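Local atomic coordinates of exotoxin 5 (Staphylococcus aureus subsp. aureus COL, PDB entry 3R2I), a protein that is of unknown function but, as a secreted staphylococcal superantigen-like exotoxin, probably helps the bacterium to evade host immunity. Residues I133-R145 / F174-D186. Residues are numbered along the deposited sequence; the frame is centred on the assembly and turned at random.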
loop_
_atom_site.group_PDB
_atom_site.type_symbol
_atom_site.label_atom_id
_atom_site.label_comp_id
_atom_site.label_asym_id
_atom_site.label_seq_id
_atom_site.Cartn_x
_atom_site.Cartn_y
_atom_site.Cartn_z
ATOM N N ILE A 133 -0.681 15.272 6.185
ATOM C CA ILE A 133 -1.048 14.058 5.512
ATOM C C ILE A 133 -1.661 13.076 6.528
ATOM O O ILE A 133 -0.990 12.586 7.421
ATOM C CB ILE A 133 0.199 13.516 4.835
ATOM C CG1 ILE A 133 0.698 14.606 3.891
ATOM C CG2 ILE A 133 -0.061 12.208 4.117
ATOM C CD1 ILE A 133 2.004 14.398 3.321
ATOM N N TYR A 134 -2.970 12.861 6.401
ATOM C CA TYR A 134 -3.712 11.951 7.249
ATOM C C TYR A 134 -3.748 10.622 6.516
ATOM O O TYR A 134 -4.371 10.549 5.461
ATOM C CB TYR A 134 -5.145 12.484 7.433
ATOM C CG TYR A 134 -5.258 13.746 8.249
ATOM C CD1 TYR A 134 -6.360 13.973 9.065
ATOM C CD2 TYR A 134 -4.243 14.699 8.265
ATOM C CE1 TYR A 134 -6.479 15.148 9.801
ATOM C CE2 TYR A 134 -4.354 15.850 9.023
ATOM C CZ TYR A 134 -5.478 16.075 9.771
ATOM O OH TYR A 134 -5.578 17.239 10.508
ATOM N N SER A 135 -3.055 9.594 7.039
ATOM C CA SER A 135 -3.014 8.272 6.380
ATOM C C SER A 135 -3.385 7.179 7.381
ATOM O O SER A 135 -3.366 7.435 8.589
ATOM C CB SER A 135 -1.644 8.007 5.728
ATOM O OG SER A 135 -1.593 6.733 5.062
ATOM N N VAL A 136 -3.789 6.010 6.860
ATOM C CA VAL A 136 -4.151 4.860 7.665
ATOM C C VAL A 136 -3.130 3.720 7.517
ATOM O O VAL A 136 -2.802 3.307 6.402
ATOM C CB VAL A 136 -5.558 4.319 7.294
ATOM C CG1 VAL A 136 -5.912 3.113 8.154
ATOM C CG2 VAL A 136 -6.631 5.380 7.447
ATOM N N GLY A 137 -2.586 3.244 8.630
ATOM C CA GLY A 137 -1.654 2.108 8.612
ATOM C C GLY A 137 -0.317 2.310 7.945
ATOM O O GLY A 137 0.297 3.372 8.070
ATOM N N GLY A 138 0.147 1.284 7.238
ATOM C CA GLY A 138 1.402 1.377 6.526
ATOM C C GLY A 138 2.662 1.402 7.374
ATOM O O GLY A 138 3.728 1.789 6.883
ATOM N N ILE A 139 2.562 0.910 8.607
ATOM C CA ILE A 139 3.663 0.933 9.575
ATOM C C ILE A 139 4.427 -0.359 9.569
ATOM O O ILE A 139 3.853 -1.404 9.749
ATOM C CB ILE A 139 3.099 1.181 10.971
ATOM C CG1 ILE A 139 2.244 2.464 10.976
ATOM C CG2 ILE A 139 4.203 1.299 12.037
ATOM C CD1 ILE A 139 1.210 2.464 12.117
ATOM N N THR A 140 5.729 -0.280 9.321
ATOM C CA THR A 140 6.603 -1.462 9.297
ATOM C C THR A 140 7.836 -1.188 10.116
ATOM O O THR A 140 8.084 -0.062 10.477
ATOM C CB THR A 140 7.079 -1.776 7.852
ATOM O OG1 THR A 140 7.655 -0.599 7.280
ATOM C CG2 THR A 140 5.895 -2.247 6.957
ATOM N N LYS A 141 8.584 -2.227 10.437
ATOM C CA LYS A 141 9.839 -2.084 11.130
ATOM C C LYS A 141 10.918 -1.812 10.093
ATOM O O LYS A 141 10.977 -2.476 9.060
ATOM C CB LYS A 141 10.171 -3.343 11.915
ATOM C CG LYS A 141 9.246 -3.575 13.090
ATOM C CD LYS A 141 9.700 -4.780 13.974
ATOM C CE LYS A 141 8.718 -4.999 15.118
ATOM N NZ LYS A 141 9.071 -6.161 15.978
ATOM N N LYS A 142 11.770 -0.828 10.354
ATOM C CA LYS A 142 12.823 -0.485 9.392
ATOM C C LYS A 142 13.789 -1.643 9.161
ATOM O O LYS A 142 13.884 -2.559 9.993
ATOM C CB LYS A 142 13.634 0.726 9.869
ATOM C CG LYS A 142 14.637 0.403 11.006
ATOM C CD LYS A 142 15.353 1.663 11.458
ATOM C CE LYS A 142 16.434 1.360 12.487
ATOM N NZ LYS A 142 17.062 2.621 13.014
ATOM N N ASN A 143 14.542 -1.579 8.065
ATOM C CA ASN A 143 15.528 -2.630 7.774
ATOM C C ASN A 143 16.576 -2.682 8.848
ATOM O O ASN A 143 17.042 -1.632 9.295
ATOM C CB ASN A 143 16.274 -2.374 6.458
ATOM C CG ASN A 143 15.384 -2.468 5.248
ATOM O OD1 ASN A 143 14.199 -2.762 5.358
ATOM N ND2 ASN A 143 15.953 -2.192 4.071
ATOM N N VAL A 144 16.964 -3.896 9.232
ATOM C CA VAL A 144 18.020 -4.091 10.229
ATOM C C VAL A 144 19.370 -3.868 9.525
ATOM O O VAL A 144 19.482 -4.085 8.311
ATOM C CB VAL A 144 17.968 -5.504 10.834
ATOM C CG1 VAL A 144 16.574 -5.768 11.420
ATOM C CG2 VAL A 144 18.328 -6.571 9.771
ATOM N N ARG A 145 20.396 -3.461 10.267
ATOM C CA ARG A 145 21.710 -3.187 9.654
ATOM C C ARG A 145 22.266 -4.335 8.815
ATOM O O ARG A 145 22.115 -5.505 9.173
ATOM C CB ARG A 145 22.757 -2.755 10.693
ATOM C CG ARG A 145 22.398 -1.463 11.395
ATOM C CD ARG A 145 23.627 -0.730 11.976
ATOM N NE ARG A 145 23.245 0.545 12.614
ATOM C CZ ARG A 145 22.897 1.665 11.960
ATOM N NH1 ARG A 145 22.830 1.694 10.627
ATOM N NH2 ARG A 145 22.571 2.766 12.643
ATOM N N PHE A 174 10.763 -3.478 -7.831
ATOM C CA PHE A 174 11.761 -3.611 -6.773
ATOM C C PHE A 174 11.143 -3.237 -5.428
ATOM O O PHE A 174 10.354 -2.313 -5.354
ATOM C CB PHE A 174 12.945 -2.685 -7.029
ATOM C CG PHE A 174 13.788 -3.067 -8.234
ATOM C CD1 PHE A 174 14.662 -4.137 -8.164
ATOM C CD2 PHE A 174 13.735 -2.328 -9.411
ATOM C CE1 PHE A 174 15.447 -4.498 -9.248
ATOM C CE2 PHE A 174 14.534 -2.663 -10.485
ATOM C CZ PHE A 174 15.402 -3.756 -10.399
ATOM N N ILE A 175 11.472 -3.965 -4.372
ATOM C CA ILE A 175 10.956 -3.625 -3.053
ATOM C C ILE A 175 12.210 -3.431 -2.230
ATOM O O ILE A 175 12.996 -4.356 -2.107
ATOM C CB ILE A 175 10.130 -4.746 -2.421
ATOM C CG1 ILE A 175 9.047 -5.206 -3.392
ATOM C CG2 ILE A 175 9.588 -4.253 -1.048
ATOM C CD1 ILE A 175 8.265 -6.416 -2.916
ATOM N N GLN A 176 12.405 -2.238 -1.683
ATOM C CA GLN A 176 13.636 -1.945 -0.924
ATOM C C GLN A 176 13.544 -2.110 0.581
ATOM O O GLN A 176 14.477 -1.820 1.305
ATOM C CB GLN A 176 14.131 -0.550 -1.281
ATOM C CG GLN A 176 14.297 -0.438 -2.809
ATOM C CD GLN A 176 15.012 0.807 -3.264
ATOM O OE1 GLN A 176 16.170 1.089 -2.858
ATOM N NE2 GLN A 176 14.360 1.533 -4.174
ATOM N N LYS A 177 12.435 -2.614 1.047
ATOM C CA LYS A 177 12.227 -2.811 2.457
ATOM C C LYS A 177 12.159 -4.267 2.726
ATOM O O LYS A 177 11.555 -5.009 1.998
ATOM C CB LYS A 177 10.915 -2.152 2.901
ATOM C CG LYS A 177 11.037 -0.648 3.178
ATOM C CD LYS A 177 9.679 0.109 3.038
ATOM C CE LYS A 177 9.491 0.746 1.580
ATOM N NZ LYS A 177 9.788 -0.110 0.317
ATOM N N GLU A 178 12.796 -4.644 3.811
ATOM C CA GLU A 178 12.818 -6.001 4.291
ATOM C C GLU A 178 11.387 -6.415 4.727
ATOM O O GLU A 178 10.921 -7.501 4.453
ATOM C CB GLU A 178 13.797 -5.981 5.433
ATOM C CG GLU A 178 14.226 -7.270 5.969
ATOM C CD GLU A 178 15.444 -7.081 6.844
ATOM O OE1 GLU A 178 16.505 -7.604 6.428
ATOM O OE2 GLU A 178 15.365 -6.315 7.845
ATOM N N GLU A 179 10.688 -5.506 5.380
ATOM C CA GLU A 179 9.311 -5.734 5.798
ATOM C C GLU A 179 8.468 -4.695 5.081
ATOM O O GLU A 179 8.716 -3.486 5.229
ATOM C CB GLU A 179 9.169 -5.590 7.305
ATOM C CG GLU A 179 7.712 -5.535 7.754
ATOM C CD GLU A 179 7.553 -5.762 9.237
ATOM O OE1 GLU A 179 7.174 -4.813 9.939
ATOM O OE2 GLU A 179 7.876 -6.881 9.698
ATOM N N VAL A 180 7.469 -5.152 4.318
ATOM C CA VAL A 180 6.622 -4.231 3.521
ATOM C C VAL A 180 5.174 -4.460 3.871
ATOM O O VAL A 180 4.786 -5.582 4.235
ATOM C CB VAL A 180 6.828 -4.446 1.983
ATOM C CG1 VAL A 180 6.437 -5.874 1.604
ATOM C CG2 VAL A 180 6.032 -3.429 1.124
ATOM N N SER A 181 4.370 -3.393 3.741
ATOM C CA SER A 181 2.950 -3.477 4.057
ATOM C C SER A 181 2.180 -3.816 2.813
ATOM O O SER A 181 2.562 -3.438 1.693
ATOM C CB SER A 181 2.396 -2.161 4.612
ATOM O OG SER A 181 2.525 -1.113 3.682
ATOM N N LEU A 182 1.086 -4.534 3.015
ATOM C CA LEU A 182 0.201 -4.853 1.920
ATOM C C LEU A 182 -0.307 -3.514 1.302
ATOM O O LEU A 182 -0.492 -3.407 0.097
ATOM C CB LEU A 182 -0.954 -5.700 2.451
ATOM C CG LEU A 182 -2.016 -6.124 1.445
ATOM C CD1 LEU A 182 -1.422 -7.027 0.328
ATOM C CD2 LEU A 182 -3.086 -6.849 2.190
ATOM N N LYS A 183 -0.494 -2.502 2.149
ATOM C CA LYS A 183 -0.937 -1.191 1.741
ATOM C C LYS A 183 -0.030 -0.697 0.660
ATOM O O LYS A 183 -0.474 -0.146 -0.319
ATOM C CB LYS A 183 -0.816 -0.181 2.918
ATOM C CG LYS A 183 -1.308 1.268 2.643
ATOM C CD LYS A 183 -0.923 2.171 3.775
ATOM C CE LYS A 183 -1.337 3.609 3.616
ATOM N NZ LYS A 183 -2.835 3.798 3.489
ATOM N N GLU A 184 1.270 -0.860 0.862
ATOM C CA GLU A 184 2.236 -0.335 -0.120
ATOM C C GLU A 184 2.181 -1.059 -1.436
ATOM O O GLU A 184 2.245 -0.455 -2.500
ATOM C CB GLU A 184 3.648 -0.361 0.468
ATOM C CG GLU A 184 4.765 -0.021 -0.540
ATOM C CD GLU A 184 6.087 0.318 0.135
ATOM O OE1 GLU A 184 6.126 0.477 1.393
ATOM O OE2 GLU A 184 7.082 0.459 -0.618
ATOM N N LEU A 185 2.109 -2.379 -1.370
ATOM C CA LEU A 185 2.061 -3.183 -2.586
ATOM C C LEU A 185 0.805 -2.849 -3.381
ATOM O O LEU A 185 0.856 -2.601 -4.586
ATOM C CB LEU A 185 2.103 -4.650 -2.242
ATOM C CG LEU A 185 3.364 -5.036 -1.508
ATOM C CD1 LEU A 185 3.323 -6.513 -1.166
ATOM C CD2 LEU A 185 4.635 -4.670 -2.309
ATOM N N ASP A 186 -0.319 -2.829 -2.694
ATOM C CA ASP A 186 -1.590 -2.490 -3.306
ATOM C C ASP A 186 -1.531 -1.118 -3.988
ATOM O O ASP A 186 -1.956 -0.939 -5.129
ATOM C CB ASP A 186 -2.652 -2.466 -2.216
ATOM C CG ASP A 186 -4.025 -1.941 -2.699
ATOM O OD1 ASP A 186 -4.436 -0.860 -2.187
ATOM O OD2 ASP A 186 -4.684 -2.605 -3.539
HETATM O O HOH W 1 -4.107 6.242 3.907
HETATM O O HOH W 2 11.914 -3.213 6.633
HETATM O O HOH W 3 18.557 -4.966 5.483
#
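Gln176 offers its backbone O to ND2 of Asn143, 3.2 Å away; ND2 approaches in the carbonyl plane, and the O lies in the plane of the Asn143 amide. The same amide turns its OD1 back to N of Glu178, at 2.8 Å and almost straight, though the donor stands above the carbonyl plane. Asparagine suits this place because one short, flat group can donate and accept at once, holding the loop 176-178 against the loop that follows strand 139-141. Glu178 answers with its extended chain: OE2 takes N of Val144 (3.2 Å) on its syn side. Water bridges Glu179 N to Asn143 OD1 and Lys141 O. This is the seam between the OB-fold domain, whose strand 139-141 runs antiparallel (173°) to strand 179-181, and the beta-grasp domain. No direct backbone bond joins these strands. Glu179 reaches over Thr140, its CG 3.8 Å from Thr140 CB, and OE1 accepts from Lys141 N from above the carboxylate plane. Compact Thr140 fits beneath, its CG2 3.7 Å from Ser181 N. Ser181 caps helix 182-197, its short hydroxyl reaching back to Glu184 N. Beside it Gly138 has a positive phi (71°), which favours glycine, and a CB there would crowd Lys183 CD. Lys183, CG anti to the backbone N (chi1 -178°), is long enough to pass Gly138 and bend NZ to Val136 O (3.0 Å), while a water links that ammonium to Val136 N.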